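Local coordinates for GDSL-like Lipase/Acylhydrolase family protein (Neisseria meningitidis, PDB 4K7J) that probably removes O-acetyl groups from peptidoglycan as a serine esterase of the SGNH hydrolase family, at residues A[133-139]-A[185-191]. Residues are numbered along the deposited sequence; the frame is centred on the assembly and turned at random.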
loop_
_atom_site.group_PDB
_atom_site.type_symbol
_atom_site.label_atom_id
_atom_site.label_comp_id
_atom_site.label_asym_id
_atom_site.label_seq_id
_atom_site.Cartn_x
_atom_site.Cartn_y
_atom_site.Cartn_z
ATOM N N GLY A 133 23.835 11.013 9.301
ATOM C CA GLY A 133 22.438 10.617 9.423
ATOM C C GLY A 133 22.195 9.356 10.223
ATOM O O GLY A 133 23.017 8.436 10.227
ATOM N N SER A 134 21.054 9.297 10.903
ATOM C CA SER A 134 20.743 8.153 11.747
ATOM C C SER A 134 19.236 7.870 11.800
ATOM O O SER A 134 18.430 8.791 11.900
ATOM C CB SER A 134 21.275 8.392 13.163
ATOM O OG SER A 134 20.995 7.281 13.998
ATOM N N MET A 135 18.861 6.598 11.722
ATOM C CA MET A 135 17.460 6.199 11.844
ATOM C C MET A 135 17.370 4.842 12.515
ATOM O O MET A 135 18.050 3.896 12.117
ATOM C CB MET A 135 16.761 6.150 10.478
ATOM C CG MET A 135 15.294 5.705 10.547
ATOM S SD MET A 135 14.269 6.811 11.560
ATOM C CE MET A 135 14.380 8.336 10.616
ATOM N N THR A 136 16.538 4.749 13.542
ATOM C CA THR A 136 16.287 3.473 14.189
ATOM C C THR A 136 14.813 3.089 14.024
ATOM O O THR A 136 13.913 3.879 14.322
ATOM C CB THR A 136 16.671 3.516 15.689
ATOM O OG1 THR A 136 18.042 3.916 15.818
ATOM C CG2 THR A 136 16.497 2.150 16.330
ATOM N N LEU A 137 14.567 1.880 13.539
ATOM C CA LEU A 137 13.202 1.398 13.410
ATOM C C LEU A 137 12.962 0.318 14.441
ATOM O O LEU A 137 13.712 -0.669 14.523
ATOM C CB LEU A 137 12.930 0.856 12.006
ATOM C CG LEU A 137 13.067 1.842 10.845
ATOM C CD1 LEU A 137 14.463 1.785 10.272
ATOM C CD2 LEU A 137 12.049 1.494 9.776
ATOM N N THR A 138 11.919 0.524 15.236
ATOM C CA THR A 138 11.564 -0.394 16.308
ATOM C C THR A 138 10.176 -0.949 16.039
ATOM O O THR A 138 9.228 -0.195 15.818
ATOM C CB THR A 138 11.584 0.316 17.672
ATOM O OG1 THR A 138 12.877 0.898 17.885
ATOM C CG2 THR A 138 11.268 -0.660 18.804
ATOM N N ALA A 139 10.065 -2.272 16.037
ATOM C CA ALA A 139 8.795 -2.935 15.782
ATOM C C ALA A 139 7.845 -2.709 16.941
ATOM O O ALA A 139 8.231 -2.860 18.095
ATOM C CB ALA A 139 9.010 -4.422 15.563
ATOM N N LEU A 185 15.600 -6.549 14.410
ATOM C CA LEU A 185 14.973 -5.351 14.948
ATOM C C LEU A 185 15.285 -5.282 16.445
ATOM O O LEU A 185 15.317 -6.313 17.107
ATOM C CB LEU A 185 13.463 -5.378 14.689
ATOM C CG LEU A 185 13.054 -5.093 13.234
ATOM C CD1 LEU A 185 11.688 -5.652 12.912
ATOM C CD2 LEU A 185 13.059 -3.598 12.977
ATOM N N PRO A 186 15.535 -4.074 16.987
ATOM C CA PRO A 186 15.546 -2.753 16.342
ATOM C C PRO A 186 16.630 -2.616 15.284
ATOM O O PRO A 186 17.703 -3.197 15.404
ATOM C CB PRO A 186 15.834 -1.791 17.502
ATOM C CG PRO A 186 15.438 -2.538 18.728
ATOM C CD PRO A 186 15.774 -3.969 18.437
ATOM N N LEU A 187 16.325 -1.845 14.250
ATOM C CA LEU A 187 17.175 -1.726 13.086
ATOM C C LEU A 187 17.721 -0.312 13.065
ATOM O O LEU A 187 16.948 0.634 13.024
ATOM C CB LEU A 187 16.331 -1.947 11.829
ATOM C CG LEU A 187 17.011 -1.963 10.471
ATOM C CD1 LEU A 187 18.004 -3.077 10.489
ATOM C CD2 LEU A 187 15.989 -2.207 9.367
ATOM N N THR A 188 19.041 -0.170 13.083
ATOM C CA THR A 188 19.662 1.155 13.077
ATOM C C THR A 188 20.496 1.350 11.822
ATOM O O THR A 188 21.374 0.554 11.523
ATOM C CB THR A 188 20.516 1.380 14.333
ATOM O OG1 THR A 188 19.663 1.358 15.480
ATOM C CG2 THR A 188 21.227 2.730 14.275
ATOM N N ILE A 189 20.194 2.415 11.087
ATOM C CA ILE A 189 20.847 2.699 9.826
ATOM C C ILE A 189 21.573 4.033 9.923
ATOM O O ILE A 189 20.971 5.056 10.278
ATOM C CB ILE A 189 19.818 2.756 8.675
ATOM C CG1 ILE A 189 19.027 1.445 8.623
ATOM C CG2 ILE A 189 20.508 3.027 7.346
ATOM C CD1 ILE A 189 17.782 1.523 7.765
ATOM N N HIS A 190 22.866 4.004 9.611
ATOM C CA HIS A 190 23.742 5.168 9.752
ATOM C C HIS A 190 24.262 5.575 8.385
ATOM O O HIS A 190 24.706 4.726 7.611
ATOM C CB HIS A 190 24.944 4.819 10.658
ATOM C CG HIS A 190 24.612 4.757 12.118
ATOM N ND1 HIS A 190 25.406 4.104 13.039
ATOM C CD2 HIS A 190 23.576 5.280 12.820
ATOM C CE1 HIS A 190 24.876 4.228 14.242
ATOM N NE2 HIS A 190 23.762 4.932 14.136
ATOM N N THR A 191 24.215 6.865 8.081
ATOM C CA THR A 191 24.727 7.351 6.799
ATOM C C THR A 191 25.782 8.423 7.012
ATOM O O THR A 191 25.475 9.538 7.436
ATOM C CB THR A 191 23.605 7.907 5.890
ATOM O OG1 THR A 191 22.899 8.950 6.572
ATOM C CG2 THR A 191 22.614 6.811 5.531
#
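G133, M135 and L137 pair with T191, I189 and L187 as antiparallel neighbours inside the five-stranded sheet that forms one layer of the beta-sandwich inserted between strands 53-60 and 208-215 of the mixed sheet of the hydrolase domain. Strand 102-106 continues the sheet beyond 133-139, and strand 161-164 does so beyond 187-191. Six backbone hydrogen bonds join the pair two by two; the shortest runs from L137 N to L187 O, 2.7 Å. Between them the non-hydrogen-bonded pairs add CA-H...O contacts, such as T136 CA to L187 O at 3.1 Å.

The two faces differ sharply. M135, L137, L187 and I189 point to the buried side, where I200 and I202 of strand 195-203, in the second sheet, meet I189 and L187. Here L137 CD1 lies 4.2 Å from I189 CD1, a diagonal contact across the strands. L185 reaches the same side, its CD1 4.0 Å from A139 CB, just before the cis peptide bond that leads into P186.

S134, T136, T188 and H190 occupy the more exposed face. S134 OG sits in the plane of the H190 ring at its edge, 3.5 Å from CD2. In both T136 and T188 the hydroxyl stands anti to the carbonyl carbon (chi1 -56° and -64°), which brings the two OG1 atoms together in a 3.0 Å hydrogen bond.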